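PDB 4RXV: uncharacterized protein, which is of unknown function but carries an N-terminal RavJ-type peptidase domain of the CA clan, and so is probably a cysteine-peptidase-like protein of Legionella pneumophila. Local coordinates for residues V23-A34 against P172-P180; W63-P71 against V99-Y107. One frame throughout, in Å; residues are numbered along the deposited sequence. Where two conformers were deposited one is given.

Contact 1 of 2, residues V23-A34 against P172-P180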
loop_
_atom_site.group_PDB
_atom_site.type_symbol
_atom_site.label_atom_id
_atom_site.label_comp_id
_atom_site.label_asym_id
_atom_site.label_seq_id
_atom_site.Cartn_x
_atom_site.Cartn_y
_atom_site.Cartn_z
ATOM N N VAL A 23 3.589 -4.516 11.386
ATOM C CA VAL A 23 2.846 -3.272 11.276
ATOM C C VAL A 23 3.193 -2.490 12.555
ATOM O O VAL A 23 2.668 -2.765 13.647
ATOM C CB VAL A 23 1.333 -3.503 11.136
ATOM C CG1 VAL A 23 0.611 -2.199 11.032
ATOM C CG2 VAL A 23 1.050 -4.351 9.911
ATOM N N ALA A 24 4.102 -1.524 12.426
ATOM C CA ALA A 24 4.739 -0.914 13.597
ATOM C C ALA A 24 3.803 -0.058 14.441
ATOM O O ALA A 24 4.093 0.198 15.612
ATOM C CB ALA A 24 5.960 -0.107 13.154
ATOM N N ASP A 25 2.675 0.351 13.864
ATOM C CA ASP A 25 1.706 1.196 14.554
ATOM C C ASP A 25 0.417 0.438 14.880
ATOM O O ASP A 25 -0.596 1.067 15.157
ATOM C CB ASP A 25 1.397 2.466 13.755
ATOM C CG ASP A 25 0.893 2.186 12.358
ATOM O OD1 ASP A 25 0.799 1.006 11.945
ATOM O OD2 ASP A 25 0.629 3.181 11.653
ATOM N N ILE A 26 0.458 -0.891 14.862
ATOM C CA ILE A 26 -0.739 -1.688 15.096
ATOM C C ILE A 26 -1.408 -1.317 16.419
ATOM O O ILE A 26 -2.625 -1.293 16.515
ATOM C CB ILE A 26 -0.400 -3.198 14.999
ATOM C CG1 ILE A 26 -1.652 -4.064 15.081
ATOM C CG2 ILE A 26 0.632 -3.614 16.039
ATOM C CD1 ILE A 26 -1.464 -5.409 14.437
ATOM N N GLY A 27 -0.610 -1.016 17.441
ATOM C CA GLY A 27 -1.138 -0.680 18.758
ATOM C C GLY A 27 -1.861 0.653 18.811
ATOM O O GLY A 27 -2.607 0.913 19.741
ATOM N N ASN A 28 -1.603 1.522 17.839
ATOM C CA ASN A 28 -2.253 2.828 17.793
ATOM C C ASN A 28 -3.631 2.778 17.138
ATOM O O ASN A 28 -4.409 3.729 17.246
ATOM C CB ASN A 28 -1.396 3.825 17.013
ATOM C CG ASN A 28 -0.140 4.225 17.747
ATOM O OD1 ASN A 28 0.436 3.447 18.511
ATOM N ND2 ASN A 28 0.303 5.451 17.513
ATOM N N PHE A 29 -3.938 1.673 16.468
ATOM C CA PHE A 29 -5.179 1.584 15.690
ATOM C C PHE A 29 -5.968 0.292 15.955
ATOM O O PHE A 29 -6.291 -0.460 15.032
ATOM C CB PHE A 29 -4.855 1.682 14.202
ATOM C CG PHE A 29 -4.259 3.001 13.760
ATOM C CD1 PHE A 29 -5.082 4.036 13.351
ATOM C CD2 PHE A 29 -2.884 3.176 13.709
ATOM C CE1 PHE A 29 -4.547 5.234 12.909
ATOM C CE2 PHE A 29 -2.346 4.368 13.270
ATOM C CZ PHE A 29 -3.180 5.401 12.870
ATOM N N PRO A 30 -6.314 0.011 17.219
ATOM C CA PRO A 30 -7.071 -1.215 17.504
ATOM C C PRO A 30 -8.406 -1.254 16.747
ATOM O O PRO A 30 -8.934 -2.326 16.439
ATOM C CB PRO A 30 -7.272 -1.140 19.028
ATOM C CG PRO A 30 -7.190 0.315 19.361
ATOM C CD PRO A 30 -6.130 0.841 18.423
ATOM N N HIS A 31 -8.975 -0.086 16.501
ATOM C CA HIS A 31 -10.245 0.028 15.786
ATOM C C HIS A 31 -10.148 -0.307 14.296
ATOM O O HIS A 31 -11.185 -0.474 13.634
ATOM C CB HIS A 31 -10.828 1.422 15.961
ATOM C CG HIS A 31 -9.862 2.523 15.669
ATOM N ND1 HIS A 31 -8.745 2.763 16.445
ATOM C CD2 HIS A 31 -9.887 3.488 14.718
ATOM C CE1 HIS A 31 -8.101 3.800 15.935
ATOM N NE2 HIS A 31 -8.785 4.269 14.910
ATOM N N CYS A 32 -8.923 -0.416 13.786
ATOM C CA CYS A 32 -8.668 -0.800 12.408
ATOM C C CYS A 32 -8.204 -2.242 12.284
ATOM O O CYS A 32 -7.964 -2.699 11.154
ATOM C CB CYS A 32 -7.609 0.127 11.798
ATOM S SG CYS A 32 -8.151 1.831 11.602
ATOM N N LEU A 33 -8.066 -2.939 13.412
ATOM C CA LEU A 33 -7.532 -4.285 13.438
ATOM C C LEU A 33 -8.670 -5.287 13.291
ATOM O O LEU A 33 -9.577 -5.329 14.130
ATOM C CB LEU A 33 -6.831 -4.504 14.778
ATOM C CG LEU A 33 -6.130 -5.831 14.992
ATOM C CD1 LEU A 33 -5.028 -6.059 14.000
ATOM C CD2 LEU A 33 -5.550 -5.846 16.392
ATOM N N ALA A 34 -8.614 -6.119 12.261
ATOM C CA ALA A 34 -9.617 -7.141 12.036
ATOM C C ALA A 34 -9.429 -8.305 13.009
ATOM O O ALA A 34 -8.316 -8.740 13.291
ATOM C CB ALA A 34 -9.554 -7.640 10.612
ATOM N N PRO A 172 -2.401 -1.970 1.438
ATOM C CA PRO A 172 -1.681 -3.071 2.076
ATOM C C PRO A 172 -1.696 -3.011 3.607
ATOM O O PRO A 172 -1.693 -4.053 4.262
ATOM C CB PRO A 172 -0.261 -2.929 1.534
ATOM C CG PRO A 172 -0.156 -1.496 1.086
ATOM C CD PRO A 172 -1.526 -1.172 0.555
ATOM N N TRP A 173 -1.736 -1.811 4.189
ATOM C CA TRP A 173 -1.850 -1.696 5.641
ATOM C C TRP A 173 -3.099 -2.382 6.167
ATOM O O TRP A 173 -3.034 -3.052 7.201
ATOM C CB TRP A 173 -1.778 -0.237 6.064
ATOM C CG TRP A 173 -1.748 0.021 7.537
ATOM C CD1 TRP A 173 -0.657 -0.021 8.370
ATOM C CD2 TRP A 173 -2.843 0.445 8.344
ATOM N NE1 TRP A 173 -1.020 0.370 9.635
ATOM C CE2 TRP A 173 -2.356 0.658 9.647
ATOM C CE3 TRP A 173 -4.183 0.695 8.083
ATOM C CZ2 TRP A 173 -3.180 1.101 10.707
ATOM C CZ3 TRP A 173 -5.011 1.130 9.132
ATOM C CH2 TRP A 173 -4.495 1.332 10.423
ATOM N N ALA A 174 -4.222 -2.260 5.452
ATOM C CA ALA A 174 -5.434 -2.953 5.882
ATOM C C ALA A 174 -5.185 -4.461 5.966
ATOM O O ALA A 174 -5.741 -5.127 6.837
ATOM C CB ALA A 174 -6.581 -2.676 4.935
ATOM N N VAL A 175 -4.394 -5.013 5.038
ATOM C CA VAL A 175 -4.081 -6.443 5.024
ATOM C C VAL A 175 -3.120 -6.794 6.173
ATOM O O VAL A 175 -3.292 -7.807 6.853
ATOM C CB VAL A 175 -3.522 -6.850 3.658
ATOM C CG1 VAL A 175 -3.198 -8.356 3.620
ATOM C CG2 VAL A 175 -4.547 -6.533 2.577
ATOM N N GLY A 176 -2.139 -5.935 6.422
ATOM C CA GLY A 176 -1.303 -6.058 7.610
ATOM C C GLY A 176 -2.102 -6.062 8.900
ATOM O O GLY A 176 -1.774 -6.766 9.864
ATOM N N MET A 177 -3.194 -5.314 8.908
ATOM C CA MET A 177 -4.122 -5.163 10.027
ATOM C C MET A 177 -5.219 -6.239 10.014
ATOM O O MET A 177 -6.181 -6.133 10.778
ATOM C CB MET A 177 -4.739 -3.770 10.028
ATOM C CG MET A 177 -3.713 -2.656 10.284
ATOM S SD MET A 177 -3.027 -2.683 11.960
ATOM C CE MET A 177 -4.401 -2.013 12.888
ATOM N N GLY A 178 -5.040 -7.294 9.227
ATOM C CA GLY A 178 -5.868 -8.474 9.332
ATOM C C GLY A 178 -7.040 -8.558 8.378
ATOM O O GLY A 178 -7.715 -9.581 8.377
ATOM N N HIS A 179 -7.276 -7.541 7.559
ATOM C CA HIS A 179 -8.382 -7.579 6.614
ATOM C C HIS A 179 -8.012 -8.410 5.391
ATOM O O HIS A 179 -6.863 -8.437 4.980
ATOM C CB HIS A 179 -8.794 -6.163 6.221
ATOM C CG HIS A 179 -9.299 -5.373 7.384
ATOM N ND1 HIS A 179 -10.627 -5.343 7.734
ATOM C CD2 HIS A 179 -8.648 -4.626 8.309
ATOM C CE1 HIS A 179 -10.778 -4.598 8.814
ATOM N NE2 HIS A 179 -9.587 -4.174 9.204
ATOM N N PRO A 180 -8.986 -9.103 4.802
ATOM C CA PRO A 180 -8.677 -9.935 3.642
ATOM C C PRO A 180 -8.447 -9.128 2.363
ATOM O O PRO A 180 -8.850 -7.964 2.259
ATOM C CB PRO A 180 -9.938 -10.787 3.488
ATOM C CG PRO A 180 -11.028 -9.918 4.055
ATOM C CD PRO A 180 -10.400 -9.183 5.200
HETATM O O HOH W 1 -11.270 -2.707 11.375
#
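The loop 23-34 wraps round the C-terminal end of helix 172-176, and the backbones meet where Ala34 N gives its hydrogen to Met177 O at 2.8 Å. The helix ends in a Schellman motif, with Gly178 at positive phi as its C-prime residue. The indole of Trp173 projects into the loop. Its NE1 donates to Asp25 OD1 at 3.0 Å, close to the ring plane and on the syn side of the carboxylate; Asp25 OD2 takes a second bond from Cys102 N. The far edge of the indole points at the face of Phe29 in a T-shaped pair, planes at 83°. Cys32 SG also lies at this edge, 5.1 Å from the centroid of the six-membered ring of Trp173. Met177 CG lies over one indole face. Bends at chi2 and chi3 (-68° and -75°) then carry Met177 SD to within 3.7 Å of Ile26 CG1 and bring CE close to Phe29 O. His179 NE2 donates to Cys32 O at 2.9 Å, from above the carbonyl plane, and Tyr194 OH bonds to the same oxygen. Ala34 CB sits over the face of the His179 imidazole, 3.7 Å from the centroid, as a CH-pi contact. The loop follows strand 22-23 and leads to helix 37-50; here it packs on helix 172-176. Ile26 reaches Ser42 and Tyr46 of helix 37-50, Trp173 touches Phe105 of helix 105-114, and Phe29 and Cys32 rest on Met131 of strand 123-133.

Contact 2 of 2, residues W63-P71 against V99-Y107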
loop_
_atom_site.group_PDB
_atom_site.type_symbol
_atom_site.label_atom_id
_atom_site.label_comp_id
_atom_site.label_asym_id
_atom_site.label_seq_id
_atom_site.Cartn_x
_atom_site.Cartn_y
_atom_site.Cartn_z
ATOM N N TRP A 63 11.918 2.558 9.334
ATOM C CA TRP A 63 10.665 2.018 8.788
ATOM C C TRP A 63 9.560 2.086 9.851
ATOM O O TRP A 63 8.394 2.328 9.552
ATOM C CB TRP A 63 10.863 0.579 8.344
ATOM C CG TRP A 63 11.726 0.410 7.155
ATOM C CD1 TRP A 63 12.096 1.366 6.255
ATOM C CD2 TRP A 63 12.318 -0.811 6.706
ATOM N NE1 TRP A 63 12.861 0.813 5.253
ATOM C CE2 TRP A 63 13.024 -0.520 5.515
ATOM C CE3 TRP A 63 12.312 -2.127 7.187
ATOM C CZ2 TRP A 63 13.705 -1.494 4.799
ATOM C CZ3 TRP A 63 12.999 -3.093 6.480
ATOM C CH2 TRP A 63 13.680 -2.770 5.293
ATOM N N GLY A 64 9.909 1.822 11.107
ATOM C CA GLY A 64 8.924 1.850 12.180
ATOM C C GLY A 64 8.485 3.214 12.693
ATOM O O GLY A 64 7.470 3.329 13.401
ATOM N N ALA A 65 9.249 4.253 12.366
ATOM C CA ALA A 65 8.973 5.622 12.843
ATOM C C ALA A 65 9.322 6.595 11.722
ATOM O O ALA A 65 10.334 7.289 11.766
ATOM C CB ALA A 65 9.763 5.936 14.135
ATOM N N PRO A 66 8.482 6.628 10.680
ATOM C CA PRO A 66 8.847 7.377 9.481
ATOM C C PRO A 66 8.775 8.882 9.638
ATOM O O PRO A 66 7.817 9.415 10.207
ATOM C CB PRO A 66 7.792 6.946 8.461
ATOM C CG PRO A 66 6.640 6.524 9.292
ATOM C CD PRO A 66 7.263 5.836 10.470
ATOM N N GLN A 67 9.777 9.557 9.089
ATOM C CA GLN A 67 9.698 10.973 8.758
ATOM C C GLN A 67 8.723 11.144 7.580
ATOM O O GLN A 67 8.548 10.240 6.773
ATOM C CB GLN A 67 11.103 11.433 8.400
ATOM C CG GLN A 67 11.253 12.879 7.927
ATOM C CD GLN A 67 12.579 13.130 7.195
ATOM O OE1 GLN A 67 12.871 12.503 6.168
ATOM N NE2 GLN A 67 13.378 14.066 7.708
ATOM N N LEU A 68 8.055 12.290 7.502
ATOM C CA LEU A 68 7.200 12.556 6.349
ATOM C C LEU A 68 7.922 12.220 5.043
ATOM O O LEU A 68 9.040 12.675 4.803
ATOM C CB LEU A 68 6.767 14.021 6.325
ATOM C CG LEU A 68 5.867 14.472 5.171
ATOM C CD1 LEU A 68 4.541 13.715 5.202
ATOM C CD2 LEU A 68 5.627 15.965 5.246
ATOM N N LEU A 69 7.278 11.397 4.226
ATOM C CA LEU A 69 7.824 10.985 2.941
ATOM C C LEU A 69 6.745 11.163 1.907
ATOM O O LEU A 69 5.633 10.652 2.088
ATOM C CB LEU A 69 8.240 9.526 3.005
ATOM C CG LEU A 69 8.724 8.937 1.696
ATOM C CD1 LEU A 69 9.975 9.656 1.230
ATOM C CD2 LEU A 69 8.937 7.434 1.880
ATOM N N THR A 70 7.095 11.859 0.830
ATOM C CA THR A 70 6.155 12.205 -0.217
ATOM C C THR A 70 6.809 11.923 -1.564
ATOM O O THR A 70 7.371 12.828 -2.198
ATOM C CB THR A 70 5.779 13.679 -0.124
ATOM O OG1 THR A 70 6.952 14.494 -0.299
ATOM C CG2 THR A 70 5.159 13.979 1.243
ATOM N N PRO A 71 6.763 10.662 -1.999
ATOM C CA PRO A 71 7.462 10.386 -3.253
ATOM C C PRO A 71 6.701 10.986 -4.430
ATOM O O PRO A 71 5.475 10.969 -4.492
ATOM C CB PRO A 71 7.489 8.849 -3.312
ATOM C CG PRO A 71 7.166 8.393 -1.898
ATOM C CD PRO A 71 6.232 9.431 -1.389
ATOM N N VAL A 99 8.770 -4.265 7.517
ATOM C CA VAL A 99 8.087 -3.353 8.420
ATOM C C VAL A 99 7.446 -2.213 7.666
ATOM O O VAL A 99 8.065 -1.614 6.809
ATOM C CB VAL A 99 9.077 -2.732 9.436
ATOM C CG1 VAL A 99 8.326 -1.852 10.446
ATOM C CG2 VAL A 99 9.901 -3.778 10.139
ATOM N N SER A 100 6.226 -1.857 8.063
ATOM C CA SER A 100 5.602 -0.626 7.584
ATOM C C SER A 100 4.537 -0.150 8.581
ATOM O O SER A 100 4.427 -0.684 9.695
ATOM C CB SER A 100 5.053 -0.799 6.170
ATOM O OG SER A 100 4.802 0.440 5.569
ATOM N N GLU A 101 3.778 0.875 8.200
ATOM C CA GLU A 101 2.826 1.508 9.096
ATOM C C GLU A 101 1.802 2.296 8.258
ATOM O O GLU A 101 1.838 2.279 7.015
ATOM C CB GLU A 101 3.546 2.364 10.160
ATOM C CG GLU A 101 4.710 3.181 9.626
ATOM C CD GLU A 101 4.265 4.114 8.549
ATOM O OE1 GLU A 101 4.740 3.992 7.404
ATOM O OE2 GLU A 101 3.405 4.969 8.847
ATOM N N CYS A 102 0.872 2.960 8.931
ATOM C CA CYS A 102 -0.340 3.494 8.310
ATOM C C CYS A 102 -0.084 4.510 7.208
ATOM O O CYS A 102 -0.865 4.615 6.260
ATOM C CB CYS A 102 -1.205 4.131 9.409
ATOM S SG CYS A 102 -2.893 4.529 8.997
ATOM N N SER A 103 0.978 5.287 7.359
ATOM C CA SER A 103 1.304 6.307 6.377
ATOM C C SER A 103 1.930 5.747 5.105
ATOM O O SER A 103 1.397 5.946 4.031
ATOM C CB SER A 103 2.213 7.361 7.007
ATOM O OG SER A 103 1.468 8.128 7.922
ATOM N N ASN A 104 3.052 5.055 5.216
ATOM C CA ASN A 104 3.877 4.764 4.034
ATOM C C ASN A 104 3.596 3.427 3.400
ATOM O O ASN A 104 4.087 3.200 2.302
ATOM C CB ASN A 104 5.380 4.845 4.355
ATOM C CG ASN A 104 5.850 6.247 4.696
ATOM O OD1 ASN A 104 5.081 7.220 4.617
ATOM N ND2 ASN A 104 7.131 6.368 5.037
ATOM N N PHE A 105 2.840 2.526 4.031
ATOM C CA PHE A 105 2.716 1.186 3.481
ATOM C C PHE A 105 2.189 1.209 2.033
ATOM O O PHE A 105 2.650 0.438 1.190
ATOM C CB PHE A 105 1.799 0.374 4.390
ATOM C CG PHE A 105 2.050 -1.142 4.416
ATOM C CD1 PHE A 105 2.757 -1.815 3.447
ATOM C CD2 PHE A 105 1.532 -1.872 5.464
ATOM C CE1 PHE A 105 2.936 -3.197 3.528
ATOM C CE2 PHE A 105 1.674 -3.245 5.539
ATOM C CZ PHE A 105 2.371 -3.906 4.568
ATOM N N ALA A 106 1.227 2.080 1.748
ATOM C CA ALA A 106 0.625 2.169 0.429
ATOM C C ALA A 106 1.669 2.380 -0.670
ATOM O O ALA A 106 1.428 1.997 -1.810
ATOM C CB ALA A 106 -0.411 3.257 0.390
ATOM N N TYR A 107 2.810 2.979 -0.351
ATOM C CA TYR A 107 3.839 3.252 -1.329
ATOM C C TYR A 107 4.373 1.940 -1.909
ATOM O O TYR A 107 4.777 1.911 -3.063
ATOM C CB TYR A 107 4.970 4.040 -0.702
ATOM C CG TYR A 107 4.609 5.389 -0.100
ATOM C CD1 TYR A 107 3.376 5.996 -0.266
ATOM C CD2 TYR A 107 5.538 6.040 0.696
ATOM C CE1 TYR A 107 3.090 7.217 0.316
ATOM C CE2 TYR A 107 5.256 7.256 1.274
ATOM C CZ TYR A 107 4.025 7.824 1.088
ATOM O OH TYR A 107 3.721 9.044 1.652
HETATM O O HOH W 2 7.198 2.787 7.108
HETATM O O HOH W 3 9.745 7.867 5.895
HETATM O O HOH W 4 5.044 9.926 5.293
#
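The Tyr107 ring lies between Pro71 CD on one face, 3.9 Å from its centroid in a CH-pi contact, and Asn104 CA, of the same segment, on the opposite face. At the ring edge is Leu69 O, which accepts a short hydrogen bond of 2.5 Å from Tyr107 OH. Leu69 CD2 packs alongside at 3.7 Å from Tyr107 CE2. Pro66 CG rests against the carboxylate of Glu101, 3.5 Å from Glu101 CD. The Glu101 chain starts between the backbone N and the carbonyl carbon (chi1 42°) and bends again at chi2. It curls back so that OE1 accepts from Asn104 N on its syn side and OE2 accepts from Ser103 N at 2.9 Å, from above the carboxylate plane. At the other end, Trp63 CB meets Val99 CB at 3.9 Å. The loop after helix 60-64 thus packs on the connection between strand 95-100 and helix 105-114. One direct hydrogen bond ties 63-71 to Tyr107 on that helix. Three water bridges carry the other polar links: Trp63 O to Glu101 OE1, Leu69 N to Asn104 OD1, and Gln67 O to Asn104 ND2, weak at the amide. The two backbone N-H groups probably help to stabilise a negative charge on Glu101.

In the fold
Contact 2 is nested within the chain loop closed by contact 1: the order is 23-34, 63-71, 99-107, 172-180. Their centres lie about 14 Å apart, and both belong to the RavJ peptidase domain. Segment 99-107 touches both halves of contact 1. Strands 22-23 and 95-100 run parallel in a mixed three-stranded sheet, and Ala24 N lies 2.9 Å from Ser100 O, a probable hydrogen bond. Trp173 of helix 172-176 packs on Cys102, and Phe105 of helix 105-114 packs on Pro172. Cys102 O also bonds to His139 ND1 on strand 136-146 of the four-stranded antiparallel sheet. A cysteine just before a helix, near a histidine on a strand, is consistent with a CA-clan peptidase fold.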